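Long-range contacts in malonyl CoA-acyl carrier protein transacylase (Burkholderia pseudomallei, PDB 3G87), which probably transfers the malonyl group of malonyl-CoA to holo-acyl carrier protein, releasing free CoA: residues 224-229 with 247-252; 202-207 with 241-246; 72-77 with 272-277. All blocks are in the same frame, centred on the assembly; numbering follows the deposited sequence.

In the fold
From the N terminus, the first segment met is 72-77, on helix 59-81, which waits almost 200 residues for its partner 272-277 at the end of strand 269-273. Contact 3 thus closes the longest loop, and both other contacts fall within it. These two cross: contact 2 opens at 202-207 on helix 201-211, contact 1 opens at 224-229, and then 241-246 closes contact 2 just before 247-252 closes contact 1. They also touch, Val227 CG2 lying on the backbone of Gln243 and Gln244. Contact 1 lies just after edge strand 223-224 and contact 3 at the end of the other edge strand, 269-273, while contact 2 sets helix 201-211 on helix 237-243 and what follows it.

Contact 1: 224-229 with 247-252; sequences ISNVSA and SPVRWC
Arg250 lies along the loop 224-229, against Asn226, Val227 and Ala229, and is easiest to read from its root outward. Its CB sits 3.5 Å from Asn226 O and also faces the methyl of Ala229; CG then moves off the peptide, and CD passes Val227 O at 3.4 Å. The chain bends at chi3 (75°), which swings the guanidinium back over the loop. There NH1 donates to Val227 O at 3.1 Å, using a lone pair in the carbonyl plane, with an N-H...O angle of 148° and the oxygen somewhat out of the guanidinium plane. Ala229 CB lies over one face of that group, offset toward its rim, and NH2 turns to a salt bridge with Glu253. At the other end of the residue, the N-cap of helix 251-264, Arg250 N donates to Asn226 O at 3.0 Å. Water 1 adds a third link, donating to Val227 O at 2.6 Å and to Pro248 O at 2.7 Å.

Deeper in, Asn226 and Val249 run side by side, with Val249 CG1 3.8 Å from Asn226 CG. The amide presents ND2 to the edge of the Trp251 ring, the two planes 77° apart. Both polar ends of Asn226 are spoken for: OD1 accepts from Ser92 N and ND2 donates to Gly90 O, in what is probably the GxSxG nucleophile elbow of an acyltransferase. One asparagine thus joins the start of helix 251-264 through its backbone O and the probable elbow through a buried amide whose two polar atoms are both satisfied.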
loop_
_atom_site.group_PDB
_atom_site.type_symbol
_atom_site.label_atom_id
_atom_site.label_comp_id
_atom_site.label_asym_id
_atom_site.label_seq_id
_atom_site.Cartn_x
_atom_site.Cartn_y
_atom_site.Cartn_z
ATOM N N ILE A 224 -6.127 -3.327 -9.791
ATOM C CA ILE A 224 -7.197 -3.638 -8.805
ATOM C C ILE A 224 -7.155 -2.621 -7.692
ATOM O O ILE A 224 -6.132 -2.458 -7.027
ATOM C CB ILE A 224 -7.134 -5.044 -8.173
ATOM C CG1 ILE A 224 -6.905 -6.141 -9.233
ATOM C CG2 ILE A 224 -8.449 -5.284 -7.499
ATOM C CD1 ILE A 224 -7.932 -6.135 -10.318
ATOM N N SER A 225 -8.249 -1.908 -7.534
ATOM C CA SER A 225 -8.262 -0.792 -6.654
ATOM C C SER A 225 -8.441 -1.253 -5.218
ATOM O O SER A 225 -9.281 -2.098 -4.942
ATOM C CB SER A 225 -9.385 0.148 -7.092
ATOM O OG SER A 225 -9.991 0.792 -5.986
ATOM N N ASN A 226 -7.710 -0.656 -4.307
ATOM C CA ASN A 226 -7.777 -0.936 -2.893
ATOM C C ASN A 226 -9.136 -0.659 -2.284
ATOM O O ASN A 226 -9.516 -1.293 -1.363
ATOM C CB ASN A 226 -6.760 -0.111 -2.107
ATOM C CG ASN A 226 -5.344 -0.658 -2.109
ATOM O OD1 ASN A 226 -4.483 0.019 -1.671
ATOM N ND2 ASN A 226 -5.121 -1.826 -2.583
ATOM N N VAL A 227 -9.825 0.335 -2.821
ATOM C CA VAL A 227 -11.121 0.801 -2.253
ATOM C C VAL A 227 -12.210 -0.205 -2.555
ATOM O O VAL A 227 -12.986 -0.543 -1.652
ATOM C CB VAL A 227 -11.504 2.206 -2.778
ATOM C CG1 VAL A 227 -12.887 2.683 -2.291
ATOM C CG2 VAL A 227 -10.419 3.222 -2.332
ATOM N N SER A 228 -12.255 -0.680 -3.813
ATOM C CA SER A 228 -13.308 -1.553 -4.311
ATOM C C SER A 228 -12.959 -3.034 -4.459
ATOM O O SER A 228 -13.835 -3.867 -4.715
ATOM C CB SER A 228 -13.741 -1.050 -5.683
ATOM O OG SER A 228 -12.675 -1.268 -6.605
ATOM N N ALA A 229 -11.683 -3.362 -4.362
ATOM C CA ALA A 229 -11.252 -4.702 -4.633
ATOM C C ALA A 229 -11.630 -5.108 -6.069
ATOM O O ALA A 229 -11.785 -6.298 -6.382
ATOM C CB ALA A 229 -11.853 -5.657 -3.598
ATOM N N SER A 247 -10.428 5.096 3.252
ATOM C CA SER A 247 -11.154 3.862 3.128
ATOM C C SER A 247 -10.289 2.693 3.533
ATOM O O SER A 247 -9.133 2.774 3.426
ATOM C CB SER A 247 -11.586 3.695 1.694
ATOM O OG SER A 247 -12.735 4.409 1.442
ATOM N N PRO A 248 -10.852 1.589 3.973
ATOM C CA PRO A 248 -9.977 0.420 4.241
ATOM C C PRO A 248 -9.355 -0.186 2.991
ATOM O O PRO A 248 -9.905 -0.120 1.886
ATOM C CB PRO A 248 -10.892 -0.592 4.960
ATOM C CG PRO A 248 -12.268 -0.032 4.872
ATOM C CD PRO A 248 -12.221 1.430 4.503
ATOM N N VAL A 249 -8.197 -0.751 3.167
ATOM C CA VAL A 249 -7.468 -1.320 2.066
ATOM C C VAL A 249 -7.969 -2.732 1.959
ATOM O O VAL A 249 -7.838 -3.544 2.913
ATOM C CB VAL A 249 -5.967 -1.344 2.346
ATOM C CG1 VAL A 249 -5.237 -2.218 1.327
ATOM C CG2 VAL A 249 -5.395 0.070 2.348
ATOM N N ARG A 250 -8.527 -3.068 0.810
ATOM C CA ARG A 250 -9.158 -4.397 0.728
ATOM C C ARG A 250 -8.269 -5.339 -0.019
ATOM O O ARG A 250 -8.614 -5.838 -1.099
ATOM C CB ARG A 250 -10.543 -4.292 0.124
ATOM C CG ARG A 250 -11.566 -3.740 1.172
ATOM C CD ARG A 250 -12.850 -3.204 0.471
ATOM N NE ARG A 250 -13.720 -4.265 -0.002
ATOM C CZ ARG A 250 -14.759 -4.069 -0.814
ATOM N NH1 ARG A 250 -15.020 -2.862 -1.278
ATOM N NH2 ARG A 250 -15.519 -5.095 -1.195
ATOM N N TRP A 251 -7.142 -5.629 0.588
ATOM C CA TRP A 251 -6.138 -6.480 0.053
ATOM C C TRP A 251 -6.530 -7.925 -0.235
ATOM O O TRP A 251 -6.312 -8.389 -1.325
ATOM C CB TRP A 251 -4.858 -6.389 0.844
ATOM C CG TRP A 251 -3.794 -7.050 0.158
ATOM C CD1 TRP A 251 -3.267 -8.245 0.457
ATOM C CD2 TRP A 251 -3.160 -6.623 -1.023
ATOM N NE1 TRP A 251 -2.342 -8.575 -0.414
ATOM C CE2 TRP A 251 -2.243 -7.600 -1.352
ATOM C CE3 TRP A 251 -3.256 -5.486 -1.820
ATOM C CZ2 TRP A 251 -1.423 -7.492 -2.434
ATOM C CZ3 TRP A 251 -2.464 -5.381 -2.885
ATOM C CH2 TRP A 251 -1.550 -6.378 -3.200
ATOM N N CYS A 252 -7.076 -8.610 0.761
ATOM C CA CYS A 252 -7.540 -9.972 0.676
ATOM C C CYS A 252 -8.534 -10.179 -0.443
ATOM O O CYS A 252 -8.381 -11.040 -1.228
ATOM C CB CYS A 252 -8.070 -10.478 2.046
ATOM S SG CYS A 252 -8.722 -12.126 2.104
HETATM O O HOH W 1 -12.417 0.086 0.815
#

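Contact 2: 202-207 with 241-246; sequences PAQQAF and LAQQIA
Gln204 NE2 reaches from helix 201-211 to the backbone of 241-246, where it makes a weak, strongly bent bond to Ala242 O (3.1 Å, N-H...O angle 126°) and donates to water 2. This packs helix 201-211 against helix 237-243 and the residues that follow it, within the acyltransferase domain, polar on one flank and oily on the other. Water 2 also accepts from Gln243 NE2 at 2.8 Å, so a single solvent molecule bridges the two glutamines, whose amide planes are turned 53° apart. The Gln204 chain is extended beyond CG, which carries the amide across to that backbone, and its CG rests 3.4 Å from Ala242 O.

One turn further along, Phe207 supplies the oily flank. With its CG anti to the backbone N (chi1 -180°), the ring is laid between the segments: Leu241 CG and Ala242 CA meet its edge, while Ile245 CD1 comes in obliquely, 3.8 Å from Phe207 CD2. Phe96 of helix 94-101 and Arg117 of helix 107-123 pack on the same phenylalanine. Between the two flanks, the other branch of Ile245 lies against the root of the glutamine, its CG2 3.8 Å from Gln204 CB.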
loop_
_atom_site.group_PDB
_atom_site.type_symbol
_atom_site.label_atom_id
_atom_site.label_comp_id
_atom_site.label_asym_id
_atom_site.label_seq_id
_atom_site.Cartn_x
_atom_site.Cartn_y
_atom_site.Cartn_z
ATOM N N PRO A 202 -9.619 14.815 5.962
ATOM C CA PRO A 202 -9.061 16.081 5.543
ATOM C C PRO A 202 -7.862 15.971 4.591
ATOM O O PRO A 202 -7.833 16.722 3.658
ATOM C CB PRO A 202 -8.756 16.775 6.853
ATOM C CG PRO A 202 -9.587 16.201 7.746
ATOM C CD PRO A 202 -9.840 14.825 7.400
ATOM N N ALA A 203 -6.987 15.002 4.797
ATOM C CA ALA A 203 -5.940 14.676 3.872
ATOM C C ALA A 203 -6.511 14.270 2.539
ATOM O O ALA A 203 -6.036 14.711 1.531
ATOM C CB ALA A 203 -5.066 13.599 4.405
ATOM N N GLN A 204 -7.535 13.419 2.575
ATOM C CA GLN A 204 -8.195 12.950 1.381
ATOM C C GLN A 204 -8.726 14.069 0.522
ATOM O O GLN A 204 -8.520 14.057 -0.643
ATOM C CB GLN A 204 -9.323 11.981 1.700
ATOM C CG GLN A 204 -10.180 11.603 0.603
ATOM C CD GLN A 204 -11.220 10.621 1.024
ATOM O OE1 GLN A 204 -12.330 10.972 1.308
ATOM N NE2 GLN A 204 -10.856 9.372 1.067
ATOM N N GLN A 205 -9.424 15.014 1.130
ATOM C CA GLN A 205 -9.950 16.137 0.404
ATOM C C GLN A 205 -8.852 17.028 -0.098
ATOM O O GLN A 205 -8.911 17.471 -1.202
ATOM C CB GLN A 205 -10.978 16.926 1.200
ATOM C CG GLN A 205 -12.250 16.188 1.538
ATOM C CD GLN A 205 -12.709 15.198 0.478
ATOM O OE1 GLN A 205 -13.041 15.565 -0.622
ATOM N NE2 GLN A 205 -12.738 13.944 0.831
ATOM N N ALA A 206 -7.849 17.263 0.731
ATOM C CA ALA A 206 -6.715 18.077 0.295
ATOM C C ALA A 206 -6.059 17.379 -0.892
ATOM O O ALA A 206 -5.650 18.049 -1.861
ATOM C CB ALA A 206 -5.708 18.309 1.437
ATOM N N PHE A 207 -5.995 16.036 -0.842
ATOM C CA PHE A 207 -5.271 15.269 -1.867
ATOM C C PHE A 207 -6.080 15.247 -3.150
ATOM O O PHE A 207 -5.523 15.369 -4.227
ATOM C CB PHE A 207 -5.002 13.825 -1.437
ATOM C CG PHE A 207 -4.259 13.027 -2.475
ATOM C CD1 PHE A 207 -2.892 13.279 -2.728
ATOM C CD2 PHE A 207 -4.913 12.044 -3.205
ATOM C CE1 PHE A 207 -2.198 12.581 -3.691
ATOM C CE2 PHE A 207 -4.202 11.307 -4.205
ATOM C CZ PHE A 207 -2.841 11.600 -4.455
ATOM N N LEU A 241 -8.354 6.948 -6.497
ATOM C CA LEU A 241 -7.102 7.216 -5.882
ATOM C C LEU A 241 -7.324 8.000 -4.645
ATOM O O LEU A 241 -6.698 7.789 -3.672
ATOM C CB LEU A 241 -6.234 7.966 -6.861
ATOM C CG LEU A 241 -4.760 7.937 -6.549
ATOM C CD1 LEU A 241 -4.366 6.616 -6.018
ATOM C CD2 LEU A 241 -3.881 8.392 -7.627
ATOM N N ALA A 242 -8.250 8.934 -4.712
ATOM C CA ALA A 242 -8.515 9.828 -3.606
ATOM C C ALA A 242 -9.296 9.124 -2.526
ATOM O O ALA A 242 -8.976 9.184 -1.392
ATOM C CB ALA A 242 -9.229 10.953 -4.056
ATOM N N GLN A 243 -10.344 8.450 -2.882
ATOM C CA GLN A 243 -11.102 7.720 -1.916
ATOM C C GLN A 243 -10.267 6.712 -1.123
ATOM O O GLN A 243 -10.547 6.437 -0.003
ATOM C CB GLN A 243 -12.282 7.095 -2.626
ATOM C CG GLN A 243 -13.571 7.232 -1.896
ATOM C CD GLN A 243 -14.042 8.637 -1.654
ATOM O OE1 GLN A 243 -13.994 9.498 -2.525
ATOM N NE2 GLN A 243 -14.557 8.865 -0.475
ATOM N N GLN A 244 -9.213 6.221 -1.736
ATOM C CA GLN A 244 -8.299 5.255 -1.142
ATOM C C GLN A 244 -7.831 5.608 0.277
ATOM O O GLN A 244 -7.797 4.789 1.127
ATOM C CB GLN A 244 -7.112 5.065 -2.098
ATOM C CG GLN A 244 -6.345 3.816 -1.982
ATOM C CD GLN A 244 -4.881 4.056 -1.752
ATOM O OE1 GLN A 244 -4.521 4.859 -0.975
ATOM N NE2 GLN A 244 -4.063 3.364 -2.434
ATOM N N ILE A 245 -7.509 6.874 0.491
ATOM C CA ILE A 245 -6.937 7.396 1.706
ATOM C C ILE A 245 -7.762 7.250 2.976
ATOM O O ILE A 245 -7.233 6.982 3.998
ATOM C CB ILE A 245 -6.521 8.884 1.494
ATOM C CG1 ILE A 245 -5.193 8.988 0.808
ATOM C CG2 ILE A 245 -6.486 9.638 2.753
ATOM C CD1 ILE A 245 -5.035 10.196 0.058
ATOM N N ALA A 246 -9.058 7.452 2.892
ATOM C CA ALA A 246 -9.896 7.327 4.053
ATOM C C ALA A 246 -10.695 6.019 4.156
ATOM O O ALA A 246 -11.488 5.861 5.031
ATOM C CB ALA A 246 -10.789 8.515 4.180
HETATM O O HOH W 2 -13.161 7.324 1.416
#

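Contact 3: 72-77 with 272-277; sequences LTYYAK and TELGHG
Leu274 packs on Lys77 and Tyr74 of helix 59-81: it follows the end of the edge strand 269-273 and points at the helix, a helix-on-sheet packing of the alpha/beta part of the acyltransferase fold. The tight half centres on this leucine. Its CD2 sits 3.8 Å from both Lys77 CB and Lys77 CG, the two side chains crossing at about a right angle, and Leu274 CD1 meets the edge of the Tyr74 ring, 4.2 Å from Tyr74 CD1. Phe9 and Phe11 of the neighbouring strand 6-11 pack on both Leu274 and Tyr74, so this part is well covered.

Thr73, one turn before Lys77, lies against the next stretch of backbone. With OG1 beside the backbone N (chi1 -53°), the methyl CG2 lies anti to that N and faces the peptide entering Gly275, 3.6 Å from Gly275 N. The hydroxyl is used within the helix: Thr73 OG1 hydrogen-bonds to Val69 O one turn back. Gly275 itself is nearly extended (phi 153°, psi -174°), with the Leu274 carbonyl O close to the place where a side chain would start, a conformation that suits glycine.

Toward solvent the contact thins out. Lys77 bends at chi2 and then runs straight toward Thr272, whose OG1 hydrogen-bonds to Asn7 OD1, while the Lys77 ammonium makes a long, weak ion pair with Glu83. What remains across this side is aliphatic, tip to tip: Lys77 CE stands 4.1 Å from Thr272 CG2.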
loop_
_atom_site.group_PDB
_atom_site.type_symbol
_atom_site.label_atom_id
_atom_site.label_comp_id
_atom_site.label_asym_id
_atom_site.label_seq_id
_atom_site.Cartn_x
_atom_site.Cartn_y
_atom_site.Cartn_z
ATOM N N LEU A 72 11.863 1.403 -9.431
ATOM C CA LEU A 72 13.131 1.015 -10.012
ATOM C C LEU A 72 13.211 -0.496 -10.133
ATOM O O LEU A 72 13.591 -1.018 -11.193
ATOM C CB LEU A 72 14.262 1.579 -9.156
ATOM C CG LEU A 72 14.867 2.910 -9.677
ATOM C CD1 LEU A 72 13.854 3.936 -10.228
ATOM C CD2 LEU A 72 15.734 3.543 -8.616
ATOM N N THR A 73 12.798 -1.192 -9.074
ATOM C CA THR A 73 12.683 -2.644 -9.087
ATOM C C THR A 73 11.794 -3.083 -10.237
ATOM O O THR A 73 12.167 -3.995 -10.978
ATOM C CB THR A 73 12.070 -3.142 -7.826
ATOM O OG1 THR A 73 12.805 -2.609 -6.743
ATOM C CG2 THR A 73 12.174 -4.648 -7.762
ATOM N N TYR A 74 10.657 -2.415 -10.413
ATOM C CA TYR A 74 9.775 -2.708 -11.536
ATOM C C TYR A 74 10.471 -2.518 -12.917
ATOM O O TYR A 74 10.419 -3.403 -13.770
ATOM C CB TYR A 74 8.528 -1.879 -11.397
ATOM C CG TYR A 74 7.734 -1.729 -12.673
ATOM C CD1 TYR A 74 6.888 -2.766 -13.144
ATOM C CD2 TYR A 74 7.794 -0.524 -13.409
ATOM C CE1 TYR A 74 6.180 -2.600 -14.362
ATOM C CE2 TYR A 74 7.095 -0.380 -14.585
ATOM C CZ TYR A 74 6.303 -1.392 -15.044
ATOM O OH TYR A 74 5.636 -1.186 -16.191
ATOM N N TYR A 75 11.126 -1.376 -13.136
ATOM C CA TYR A 75 11.946 -1.199 -14.343
ATOM C C TYR A 75 13.076 -2.224 -14.493
ATOM O O TYR A 75 13.260 -2.742 -15.579
ATOM C CB TYR A 75 12.519 0.196 -14.434
ATOM C CG TYR A 75 11.481 1.312 -14.477
ATOM C CD1 TYR A 75 10.400 1.299 -15.403
ATOM C CD2 TYR A 75 11.573 2.374 -13.581
ATOM C CE1 TYR A 75 9.469 2.319 -15.418
ATOM C CE2 TYR A 75 10.626 3.384 -13.591
ATOM C CZ TYR A 75 9.612 3.367 -14.514
ATOM O OH TYR A 75 8.732 4.426 -14.490
ATOM N N ALA A 76 13.788 -2.558 -13.420
ATOM C CA ALA A 76 14.779 -3.628 -13.536
ATOM C C ALA A 76 14.111 -4.935 -14.014
ATOM O O ALA A 76 14.561 -5.590 -14.933
ATOM C CB ALA A 76 15.567 -3.869 -12.181
ATOM N N LYS A 77 13.043 -5.324 -13.340
ATOM C CA LYS A 77 12.332 -6.499 -13.707
ATOM C C LYS A 77 11.905 -6.472 -15.172
ATOM O O LYS A 77 12.064 -7.463 -15.864
ATOM C CB LYS A 77 11.122 -6.643 -12.814
ATOM C CG LYS A 77 10.236 -7.826 -13.173
ATOM C CD LYS A 77 10.891 -9.076 -12.664
ATOM C CE LYS A 77 10.039 -10.266 -12.974
ATOM N NZ LYS A 77 10.787 -11.440 -12.420
ATOM N N THR A 272 4.004 -11.477 -8.589
ATOM C CA THR A 272 5.386 -11.112 -8.505
ATOM C C THR A 272 5.481 -9.821 -7.698
ATOM O O THR A 272 4.991 -8.792 -8.158
ATOM C CB THR A 272 5.945 -10.890 -9.878
ATOM O OG1 THR A 272 5.643 -12.027 -10.725
ATOM C CG2 THR A 272 7.500 -10.616 -9.785
ATOM N N GLU A 273 6.120 -9.889 -6.526
ATOM C CA GLU A 273 6.283 -8.734 -5.689
ATOM C C GLU A 273 7.432 -7.924 -6.185
ATOM O O GLU A 273 8.594 -8.426 -6.251
ATOM C CB GLU A 273 6.537 -9.117 -4.225
ATOM C CG GLU A 273 6.547 -7.944 -3.236
ATOM C CD GLU A 273 6.337 -8.411 -1.791
ATOM O OE1 GLU A 273 6.404 -9.646 -1.555
ATOM O OE2 GLU A 273 6.093 -7.583 -0.877
ATOM N N LEU A 274 7.128 -6.669 -6.540
ATOM C CA LEU A 274 8.181 -5.791 -7.025
ATOM C C LEU A 274 8.508 -4.634 -6.041
ATOM O O LEU A 274 7.806 -3.630 -5.967
ATOM C CB LEU A 274 7.817 -5.306 -8.421
ATOM C CG LEU A 274 7.850 -6.511 -9.373
ATOM C CD1 LEU A 274 7.270 -6.189 -10.755
ATOM C CD2 LEU A 274 9.281 -7.042 -9.551
ATOM N N GLY A 275 9.574 -4.792 -5.291
ATOM C CA GLY A 275 9.966 -3.784 -4.317
ATOM C C GLY A 275 10.741 -4.447 -3.210
ATOM O O GLY A 275 11.019 -5.645 -3.314
ATOM N N HIS A 276 11.082 -3.718 -2.152
ATOM C CA HIS A 276 11.955 -4.317 -1.128
ATOM C C HIS A 276 11.132 -5.250 -0.240
ATOM O O HIS A 276 10.004 -4.927 0.139
ATOM C CB HIS A 276 12.674 -3.230 -0.268
ATOM C CG HIS A 276 13.454 -3.775 0.903
ATOM N ND1 HIS A 276 14.734 -4.305 0.786
ATOM C CD2 HIS A 276 13.130 -3.882 2.221
ATOM C CE1 HIS A 276 15.159 -4.702 1.974
ATOM N NE2 HIS A 276 14.212 -4.456 2.863
ATOM N N GLY A 277 11.694 -6.408 0.081
ATOM C CA GLY A 277 11.091 -7.344 1.046
ATOM C C GLY A 277 10.132 -8.331 0.404
ATOM O O GLY A 277 9.916 -8.298 -0.817
#